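Local coordinates for Glyoxalase/bleomycin resistance protein/dioxygenase (Alicyclobacillus acidocaldarius subsp. acidocaldarius, PDB 3RRI) that is of unproven function but may act as a metal-dependent dioxygenase or related enzyme of the vicinal oxygen chelate superfamily, at residues Tyr85-Ala88 with Gly92-Phe95; Asp25-Lys30 with Asn121-Lys126; Asp50-His55 with Arg69-Thr74. All coordinates share one frame; numbering follows the deposited sequence. Where two conformers were deposited one is given.

How the contacts relate
Contacts 1 and 2 meet around helix 20-30: Ile93 CG2 lies 3.4 Å from Phe26 CE1, and Leu87 CD2 lies 3.4 Å from Lys30 O, so the turn that ends helix 78-90 leans on the last turns of the other helix. Contacts 2 and 3 share a sheet, since strands 70-74 and 122-128 run side by side in parallel, with Glu124 N 2.7 Å from Phe71 O in a probable hydrogen bond. Their centres are 9 Å apart, and both reach the third subunit. Contacts 1 and 3 do not touch, their nearest atoms being about 10 Å apart; contact 2 joins them. In sequence, both fall between the two segments of contact 2.

Contact 1 (Tyr85-Ala88 with Gly92-Phe95); sequences YKLA and GIPF
Tyr85 and Ala88 meet the ring of Phe95 from one turn of helix 78-90. Tyr85 CG stands anti to the backbone N (chi1 178°). Although its CB leaves the helix away from residues 92-95, the ring swings back far enough for CE1 to lie 3.7 Å from Phe95 CE2. The two ring planes are steeply inclined at 77° but the approach is oblique. Phe95 reaches toward the helix and sets CZ 3.7 Å from Ala88 CB. The small methyl of Ala88 suits this place, because it lets both the Phe95 ring and the chain at Ile93 come close.

The backbone between these groups forms a Schellman motif, the common way of ending an alpha helix. Gly92 leaves the helical path with positive phi (71°), a conformation glycine adopts readily, and Ile93 N then donates to Ala88 O across 2.9 Å in a nearly straight bond. The accompanying apolar contact between the residue after the glycine and the last turn is made here by Ile93 CB, 4.2 Å from Ala88 CB. The longer branch of Ile93 continues to CD1, which meets Leu87 CD2 at 3.9 Å. Beta-branched and long, isoleucine thus packs on Ala88 and also touches Leu87.

Tyrosine suits position 85 because its apolar ring carbons pack while OH hydrogen-bonds to Asp98; its ring also meets Phe113 edge-to-face. Lys89 makes a cation-pi contact with Phe95, and Leu115 of strand 110-116 packs against Ala88, Ile93 and Phe95.

Contact 2 (Asp25-Lys30 with Asn121-Lys126); sequences DFYVTK and NLLEFK
At the interface of helix 20-30 with the beta sheet that contains strand 122-128, Phe26 and Tyr27 reach down from the helix to Leu123 on the strand. The backbones stay well apart, with the CA atoms of Tyr27 and Leu123 separated by 10.9 Å, so only long side chains can span the layer. Leu123 answers with its two methyls. CD1 lies 3.7 Å from Tyr27 OH, while CD2 faces the ends of both aromatics, 3.9 Å from Tyr27 CE1 and 4.2 Å from Phe26 CE2. This last methyl comes to the Phe26 ring at its edge, near the ring plane, and leucine suits the place because one methyl can meet both rings while the other packs by the tyrosine oxygen.

The neighbouring aromatics also pack on each other. Phe26 has CG anti to its N (chi1 -179°), whereas Tyr27 turns CG anti to the carbonyl carbon (chi1 -76°). With these different settings the side chains run alongside each other, and Phe26 CD2 rests 3.5 Å above the plane of the Tyr27 ring, over its centre. The helix itself widens here into a pi-type turn, in which Lys30 N bonds to Asp25 O at 3.0 Å.

Tyrosine brings a polar group into this buried layer, and its OH is satisfied by a hydrogen bond to Asp117 OD2. The other oxygen of Asp117 accepts the backbone N of Asn121, so one carboxylate ties the helix to the start of the strand. Asn121 ND2 hydrogen-bonds to Pro16 O. Phe71 and Phe47 close round Leu123. This helix-on-sheet contact is consistent with the vicinal oxygen chelate fold, built from beta-alpha-beta-beta-beta modules whose helices pack against the sheets.

Contact 3 (Asp50-His55 with Arg69-Thr74); sequences DQLVCH and RHFGIT
With chi1 at -176°, Leu52 carries CG opposite its backbone N and reaches from strand 50-56 toward Phe71, whose CG sits between its own N and carbonyl carbon (chi1 66°). The two side chains cross at about a right angle. Both Leu52 methyls press on the same part of the ring: CD1 lies 3.9 Å from Phe71 CE1, and CD2 lies 4.0 Å from that atom. Phe71 CZ is touched as well, at 4.0 Å from Leu52 CD1. The approach to the ring is oblique, and a forked leucine suits it by presenting two contact points to one flat partner.

Nearer the start of strand 50-56, Ile73 CD1 comes within 4.1 Å of Asp50 OD2, an ordinary van der Waals approach. The aspartate is buried, yet well supplied with partners. OD1 accepts the backbone N of Phe11 and forms a salt bridge with Arg5 of the third subunit, while OD2 pairs with Arg5 of its own chain. These positive groups would tend to favour the ionised carboxylate. Between the two apolar residues, Gly72 has backbone angles at which a CB would collide with the preceding carbonyl oxygen.

No hydrogen bond joins the two strands, which belong to different sheets of the chain. Leu13 of strand 10-17 and Tyr27 of helix 20-30 pack on both Leu52 and Phe71, and Phe47 of strand 42-47 touches Leu52 and Ile73. Strand 70-74 lies parallel to strand 122-128 and, through His70 to Thr74, pairs antiparallel with a strand of the third subunit, which carries the sheet across the interface.

Contact 1 (Tyr85-Ala88 with Gly92-Phe95)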
loop_
_atom_site.group_PDB
_atom_site.type_symbol
_atom_site.label_atom_id
_atom_site.label_comp_id
_atom_site.label_asym_id
_atom_site.label_seq_id
_atom_site.Cartn_x
_atom_site.Cartn_y
_atom_site.Cartn_z
ATOM N N TYR A 85 -1.651 -6.517 -25.860
ATOM C CA TYR A 85 -2.115 -6.787 -27.225
ATOM C C TYR A 85 -1.072 -6.391 -28.267
ATOM O O TYR A 85 -0.805 -7.127 -29.208
ATOM C CB TYR A 85 -3.395 -6.035 -27.452
ATOM C CG TYR A 85 -3.994 -6.173 -28.835
ATOM C CD1 TYR A 85 -4.626 -7.340 -29.204
ATOM C CD2 TYR A 85 -3.954 -5.122 -29.741
ATOM C CE1 TYR A 85 -5.194 -7.493 -30.440
ATOM C CE2 TYR A 85 -4.523 -5.267 -30.984
ATOM C CZ TYR A 85 -5.140 -6.447 -31.327
ATOM O OH TYR A 85 -5.726 -6.669 -32.549
ATOM N N LYS A 86 -0.495 -5.209 -28.079
ATOM C CA LYS A 86 0.508 -4.689 -29.020
ATOM C C LYS A 86 1.727 -5.602 -29.014
ATOM O O LYS A 86 2.314 -5.916 -30.054
ATOM C CB LYS A 86 0.909 -3.266 -28.626
ATOM C CG LYS A 86 2.029 -2.671 -29.463
ATOM C CD LYS A 86 2.351 -1.245 -29.021
ATOM C CE LYS A 86 3.722 -0.751 -29.523
ATOM N NZ LYS A 86 4.218 0.363 -28.660
ATOM N N LEU A 87 2.115 -6.076 -27.823
ATOM C CA LEU A 87 3.233 -6.973 -27.719
ATOM C C LEU A 87 2.989 -8.258 -28.522
ATOM O O LEU A 87 3.870 -8.706 -29.282
ATOM C CB LEU A 87 3.472 -7.308 -26.236
ATOM C CG LEU A 87 4.598 -8.289 -25.857
ATOM C CD1 LEU A 87 5.113 -8.067 -24.392
ATOM C CD2 LEU A 87 4.234 -9.745 -26.013
ATOM N N ALA A 88 1.824 -8.862 -28.307
ATOM C CA ALA A 88 1.440 -10.109 -28.974
ATOM C C ALA A 88 1.443 -9.959 -30.500
ATOM O O ALA A 88 1.986 -10.809 -31.211
ATOM C CB ALA A 88 0.090 -10.581 -28.462
ATOM N N GLY A 92 4.343 -11.532 -33.021
ATOM C CA GLY A 92 3.835 -12.631 -33.810
ATOM C C GLY A 92 3.309 -13.808 -32.991
ATOM O O GLY A 92 3.411 -14.960 -33.407
ATOM N N ILE A 93 2.714 -13.518 -31.833
ATOM C CA ILE A 93 2.194 -14.589 -30.976
ATOM C C ILE A 93 0.851 -15.028 -31.519
ATOM O O ILE A 93 0.020 -14.182 -31.841
ATOM C CB ILE A 93 2.026 -14.167 -29.494
ATOM C CG1 ILE A 93 3.332 -13.588 -28.966
ATOM C CG2 ILE A 93 1.546 -15.394 -28.666
ATOM C CD1 ILE A 93 3.324 -13.261 -27.443
ATOM N N PRO A 94 0.624 -16.345 -31.650
ATOM C CA PRO A 94 -0.625 -16.705 -32.307
ATOM C C PRO A 94 -1.837 -16.324 -31.491
ATOM O O PRO A 94 -1.870 -16.601 -30.296
ATOM C CB PRO A 94 -0.547 -18.241 -32.444
ATOM C CG PRO A 94 0.851 -18.570 -32.291
ATOM C CD PRO A 94 1.546 -17.486 -31.530
ATOM N N PHE A 95 -2.826 -15.727 -32.140
ATOM C CA PHE A 95 -4.150 -15.515 -31.574
ATOM C C PHE A 95 -5.102 -16.669 -31.914
ATOM O O PHE A 95 -5.137 -17.159 -33.054
ATOM C CB PHE A 95 -4.761 -14.217 -32.104
ATOM C CG PHE A 95 -4.167 -12.980 -31.503
ATOM C CD1 PHE A 95 -2.883 -12.585 -31.826
ATOM C CD2 PHE A 95 -4.880 -12.198 -30.605
ATOM C CE1 PHE A 95 -2.321 -11.414 -31.261
ATOM C CE2 PHE A 95 -4.319 -11.059 -30.045
ATOM C CZ PHE A 95 -3.027 -10.684 -30.362
#

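Contact 2 (Asp25-Lys30 with Asn121-Lys126)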
loop_
_atom_site.group_PDB
_atom_site.type_symbol
_atom_site.label_atom_id
_atom_site.label_comp_id
_atom_site.label_asym_id
_atom_site.label_seq_id
_atom_site.Cartn_x
_atom_site.Cartn_y
_atom_site.Cartn_z
ATOM N N ASP A 25 10.061 -20.796 -25.029
ATOM C CA ASP A 25 10.074 -19.887 -26.192
ATOM C C ASP A 25 8.787 -19.060 -26.226
ATOM O O ASP A 25 8.814 -17.850 -26.482
ATOM C CB ASP A 25 10.208 -20.685 -27.503
ATOM C CG ASP A 25 11.564 -21.412 -27.648
ATOM O OD1 ASP A 25 12.524 -21.148 -26.876
ATOM O OD2 ASP A 25 11.660 -22.265 -28.570
ATOM N N PHE A 26 7.658 -19.696 -25.924
ATOM C CA PHE A 26 6.377 -19.033 -25.965
ATOM C C PHE A 26 6.235 -18.068 -24.783
ATOM O O PHE A 26 5.962 -16.875 -24.950
ATOM C CB PHE A 26 5.239 -20.041 -25.959
ATOM C CG PHE A 26 3.889 -19.416 -26.035
ATOM C CD1 PHE A 26 3.327 -19.109 -27.285
ATOM C CD2 PHE A 26 3.165 -19.086 -24.874
ATOM C CE1 PHE A 26 2.101 -18.506 -27.354
ATOM C CE2 PHE A 26 1.940 -18.500 -24.939
ATOM C CZ PHE A 26 1.399 -18.185 -26.196
ATOM N N TYR A 27 6.361 -18.589 -23.565
ATOM C CA TYR A 27 6.017 -17.811 -22.393
ATOM C C TYR A 27 7.057 -16.763 -22.008
ATOM O O TYR A 27 6.702 -15.715 -21.534
ATOM C CB TYR A 27 5.755 -18.727 -21.175
ATOM C CG TYR A 27 4.412 -19.394 -21.295
ATOM C CD1 TYR A 27 3.250 -18.687 -21.041
ATOM C CD2 TYR A 27 4.282 -20.733 -21.728
ATOM C CE1 TYR A 27 2.005 -19.255 -21.202
ATOM C CE2 TYR A 27 3.019 -21.311 -21.920
ATOM C CZ TYR A 27 1.873 -20.577 -21.646
ATOM O OH TYR A 27 0.636 -21.122 -21.797
ATOM N N VAL A 28 8.329 -17.091 -22.153
ATOM C CA VAL A 28 9.404 -16.204 -21.752
ATOM C C VAL A 28 9.803 -15.344 -22.952
ATOM O O VAL A 28 9.592 -14.134 -22.942
ATOM C CB VAL A 28 10.609 -16.966 -21.200
ATOM C CG1 VAL A 28 11.731 -16.030 -20.867
ATOM C CG2 VAL A 28 10.213 -17.812 -19.945
ATOM N N THR A 29 10.332 -15.956 -23.994
ATOM C CA THR A 29 10.896 -15.164 -25.079
ATOM C C THR A 29 9.847 -14.293 -25.759
ATOM O O THR A 29 10.093 -13.099 -25.969
ATOM C CB THR A 29 11.572 -16.036 -26.141
ATOM O OG1 THR A 29 12.567 -16.869 -25.523
ATOM C CG2 THR A 29 12.279 -15.154 -27.205
ATOM N N LYS A 30 8.701 -14.858 -26.111
ATOM C CA LYS A 30 7.691 -14.046 -26.802
ATOM C C LYS A 30 6.772 -13.323 -25.843
ATOM O O LYS A 30 6.617 -12.112 -25.943
ATOM C CB LYS A 30 6.867 -14.872 -27.776
ATOM C CG LYS A 30 7.659 -15.398 -28.972
ATOM C CD LYS A 30 7.200 -16.759 -29.410
ATOM C CE LYS A 30 5.723 -16.806 -29.699
ATOM N NZ LYS A 30 5.378 -18.073 -30.434
ATOM N N ASN A 121 -3.182 -24.699 -25.140
ATOM C CA ASN A 121 -3.759 -23.977 -24.012
ATOM C C ASN A 121 -4.192 -22.583 -24.425
ATOM O O ASN A 121 -3.442 -21.890 -25.147
ATOM C CB ASN A 121 -2.753 -23.857 -22.871
ATOM C CG ASN A 121 -2.428 -25.204 -22.267
ATOM O OD1 ASN A 121 -3.287 -25.826 -21.656
ATOM N ND2 ASN A 121 -1.221 -25.656 -22.483
ATOM N N LEU A 122 -5.377 -22.187 -23.989
ATOM C CA LEU A 122 -5.950 -20.886 -24.351
ATOM C C LEU A 122 -5.734 -19.857 -23.225
ATOM O O LEU A 122 -6.144 -20.093 -22.076
ATOM C CB LEU A 122 -7.424 -21.003 -24.671
ATOM C CG LEU A 122 -7.828 -21.808 -25.928
ATOM C CD1 LEU A 122 -9.335 -21.835 -26.046
ATOM C CD2 LEU A 122 -7.171 -21.279 -27.239
ATOM N N LEU A 123 -5.098 -18.735 -23.577
ATOM C CA LEU A 123 -4.860 -17.609 -22.699
ATOM C C LEU A 123 -5.854 -16.536 -23.065
ATOM O O LEU A 123 -5.865 -16.091 -24.220
ATOM C CB LEU A 123 -3.467 -17.062 -22.890
ATOM C CG LEU A 123 -2.289 -17.914 -22.387
ATOM C CD1 LEU A 123 -2.137 -19.131 -23.243
ATOM C CD2 LEU A 123 -1.016 -17.081 -22.339
ATOM N N GLU A 124 -6.656 -16.097 -22.108
ATOM C CA GLU A 124 -7.564 -14.978 -22.341
ATOM C C GLU A 124 -7.174 -13.786 -21.485
ATOM O O GLU A 124 -6.938 -13.922 -20.279
ATOM C CB GLU A 124 -9.009 -15.338 -22.054
ATOM C CG GLU A 124 -9.956 -14.176 -22.390
ATOM C CD GLU A 124 -11.394 -14.347 -21.925
ATOM O OE1 GLU A 124 -11.653 -15.140 -20.984
ATOM O OE2 GLU A 124 -12.283 -13.664 -22.517
ATOM N N PHE A 125 -7.089 -12.604 -22.090
ATOM C CA PHE A 125 -6.830 -11.371 -21.376
ATOM C C PHE A 125 -8.023 -10.480 -21.516
ATOM O O PHE A 125 -8.617 -10.451 -22.598
ATOM C CB PHE A 125 -5.543 -10.709 -21.863
ATOM C CG PHE A 125 -4.353 -11.586 -21.676
ATOM C CD1 PHE A 125 -3.726 -11.630 -20.422
ATOM C CD2 PHE A 125 -3.907 -12.423 -22.661
ATOM C CE1 PHE A 125 -2.649 -12.477 -20.195
ATOM C CE2 PHE A 125 -2.821 -13.261 -22.429
ATOM C CZ PHE A 125 -2.205 -13.296 -21.182
ATOM N N LYS A 126 -8.399 -9.800 -20.439
ATOM C CA LYS A 126 -9.634 -9.047 -20.395
ATOM C C LYS A 126 -9.430 -7.658 -19.786
ATOM O O LYS A 126 -8.524 -7.430 -19.006
ATOM C CB LYS A 126 -10.699 -9.766 -19.538
ATOM C CG LYS A 126 -11.120 -11.132 -20.012
ATOM C CD LYS A 126 -12.395 -11.631 -19.295
ATOM C CE LYS A 126 -12.015 -12.317 -17.951
ATOM N NZ LYS A 126 -13.210 -13.048 -17.351
#

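Contact 3 (Asp50-His55 with Arg69-Thr74)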
loop_
_atom_site.group_PDB
_atom_site.type_symbol
_atom_site.label_atom_id
_atom_site.label_comp_id
_atom_site.label_asym_id
_atom_site.label_seq_id
_atom_site.Cartn_x
_atom_site.Cartn_y
_atom_site.Cartn_z
ATOM N N ASP A 50 1.665 -13.839 -11.011
ATOM C CA ASP A 50 1.138 -15.139 -10.505
ATOM C C ASP A 50 2.097 -16.239 -10.991
ATOM O O ASP A 50 3.090 -15.962 -11.679
ATOM C CB ASP A 50 -0.297 -15.325 -10.936
ATOM C CG ASP A 50 -1.214 -14.378 -10.215
ATOM O OD1 ASP A 50 -1.284 -14.412 -8.986
ATOM O OD2 ASP A 50 -1.888 -13.546 -10.838
ATOM N N GLN A 51 1.898 -17.496 -10.551
ATOM C CA GLN A 51 2.770 -18.570 -10.966
ATOM C C GLN A 51 2.081 -19.470 -11.997
ATOM O O GLN A 51 0.982 -19.975 -11.751
ATOM C CB GLN A 51 3.194 -19.441 -9.751
ATOM C CG GLN A 51 4.197 -20.498 -10.166
ATOM C CD GLN A 51 4.361 -21.633 -9.149
ATOM O OE1 GLN A 51 3.395 -22.164 -8.609
ATOM N NE2 GLN A 51 5.597 -22.030 -8.953
ATOM N N LEU A 52 2.732 -19.665 -13.152
ATOM C CA LEU A 52 2.280 -20.656 -14.129
ATOM C C LEU A 52 3.328 -21.767 -14.172
ATOM O O LEU A 52 4.515 -21.497 -14.211
ATOM C CB LEU A 52 2.126 -19.999 -15.520
ATOM C CG LEU A 52 1.570 -20.908 -16.598
ATOM C CD1 LEU A 52 0.109 -21.358 -16.357
ATOM C CD2 LEU A 52 1.702 -20.156 -17.974
ATOM N N VAL A 53 2.885 -23.021 -14.159
ATOM C CA VAL A 53 3.785 -24.151 -14.236
ATOM C C VAL A 53 3.345 -24.974 -15.439
ATOM O O VAL A 53 2.187 -25.413 -15.527
ATOM C CB VAL A 53 3.757 -25.041 -12.975
ATOM C CG1 VAL A 53 4.694 -26.199 -13.167
ATOM C CG2 VAL A 53 4.098 -24.264 -11.646
ATOM N N CYS A 54 4.298 -25.156 -16.355
ATOM C CA CYS A 54 4.107 -25.963 -17.536
ATOM C C CYS A 54 4.711 -27.332 -17.259
ATOM O O CYS A 54 5.943 -27.474 -17.060
ATOM C CB CYS A 54 4.825 -25.330 -18.702
ATOM S SG CYS A 54 4.164 -23.733 -19.280
ATOM N N HIS A 55 3.831 -28.316 -17.217
ATOM C CA HIS A 55 4.210 -29.704 -16.948
ATOM C C HIS A 55 4.401 -30.513 -18.242
ATOM O O HIS A 55 3.482 -30.560 -19.086
ATOM C CB HIS A 55 3.130 -30.373 -16.117
ATOM C CG HIS A 55 3.053 -29.863 -14.728
ATOM N ND1 HIS A 55 3.866 -30.333 -13.718
ATOM C CD2 HIS A 55 2.274 -28.902 -14.186
ATOM C CE1 HIS A 55 3.586 -29.669 -12.609
ATOM N NE2 HIS A 55 2.614 -28.807 -12.863
ATOM N N ARG A 69 -12.106 -24.568 -20.703
ATOM C CA ARG A 69 -10.787 -24.263 -20.123
ATOM C C ARG A 69 -10.020 -23.150 -20.850
ATOM O O ARG A 69 -9.764 -23.222 -22.063
ATOM C CB ARG A 69 -9.884 -25.508 -20.112
ATOM C CG ARG A 69 -10.409 -26.640 -19.192
ATOM C CD ARG A 69 -9.384 -27.674 -18.997
ATOM N NE ARG A 69 -9.834 -28.789 -18.154
ATOM C CZ ARG A 69 -9.874 -28.763 -16.825
ATOM N NH1 ARG A 69 -9.547 -27.653 -16.160
ATOM N NH2 ARG A 69 -10.290 -29.825 -16.149
ATOM N N HIS A 70 -9.616 -22.159 -20.062
ATOM C CA HIS A 70 -8.724 -21.086 -20.463
ATOM C C HIS A 70 -8.320 -20.300 -19.227
ATOM O O HIS A 70 -8.922 -20.493 -18.167
ATOM C CB HIS A 70 -9.363 -20.148 -21.520
ATOM C CG HIS A 70 -10.729 -19.633 -21.184
ATOM N ND1 HIS A 70 -11.861 -20.177 -21.743
ATOM C CD2 HIS A 70 -11.147 -18.564 -20.449
ATOM C CE1 HIS A 70 -12.917 -19.490 -21.337
ATOM N NE2 HIS A 70 -12.514 -18.508 -20.554
ATOM N N PHE A 71 -7.295 -19.465 -19.335
ATOM C CA PHE A 71 -6.819 -18.696 -18.189
ATOM C C PHE A 71 -6.194 -17.409 -18.660
ATOM O O PHE A 71 -5.840 -17.288 -19.850
ATOM C CB PHE A 71 -5.769 -19.498 -17.392
ATOM C CG PHE A 71 -4.494 -19.756 -18.141
ATOM C CD1 PHE A 71 -3.363 -18.944 -17.957
ATOM C CD2 PHE A 71 -4.407 -20.840 -19.007
ATOM C CE1 PHE A 71 -2.159 -19.201 -18.644
ATOM C CE2 PHE A 71 -3.231 -21.109 -19.708
ATOM C CZ PHE A 71 -2.096 -20.270 -19.531
ATOM N N GLY A 72 -5.963 -16.501 -17.745
ATOM C CA GLY A 72 -5.220 -15.316 -18.053
ATOM C C GLY A 72 -5.363 -14.283 -16.995
ATOM O O GLY A 72 -5.600 -14.611 -15.814
ATOM N N ILE A 73 -5.195 -13.032 -17.388
ATOM C CA ILE A 73 -5.218 -11.887 -16.490
ATOM C C ILE A 73 -6.302 -10.923 -16.905
ATOM O O ILE A 73 -6.471 -10.672 -18.112
ATOM C CB ILE A 73 -3.866 -11.148 -16.442
ATOM C CG1 ILE A 73 -2.711 -12.125 -16.181
ATOM C CG2 ILE A 73 -3.928 -9.998 -15.452
ATOM C CD1 ILE A 73 -2.741 -12.866 -14.768
ATOM N N THR A 74 -7.005 -10.361 -15.940
ATOM C CA THR A 74 -7.928 -9.241 -16.153
ATOM C C THR A 74 -7.269 -8.003 -15.595
ATOM O O THR A 74 -6.877 -7.942 -14.438
ATOM C CB THR A 74 -9.272 -9.505 -15.509
ATOM O OG1 THR A 74 -9.795 -10.722 -16.027
ATOM C CG2 THR A 74 -10.274 -8.334 -15.673
#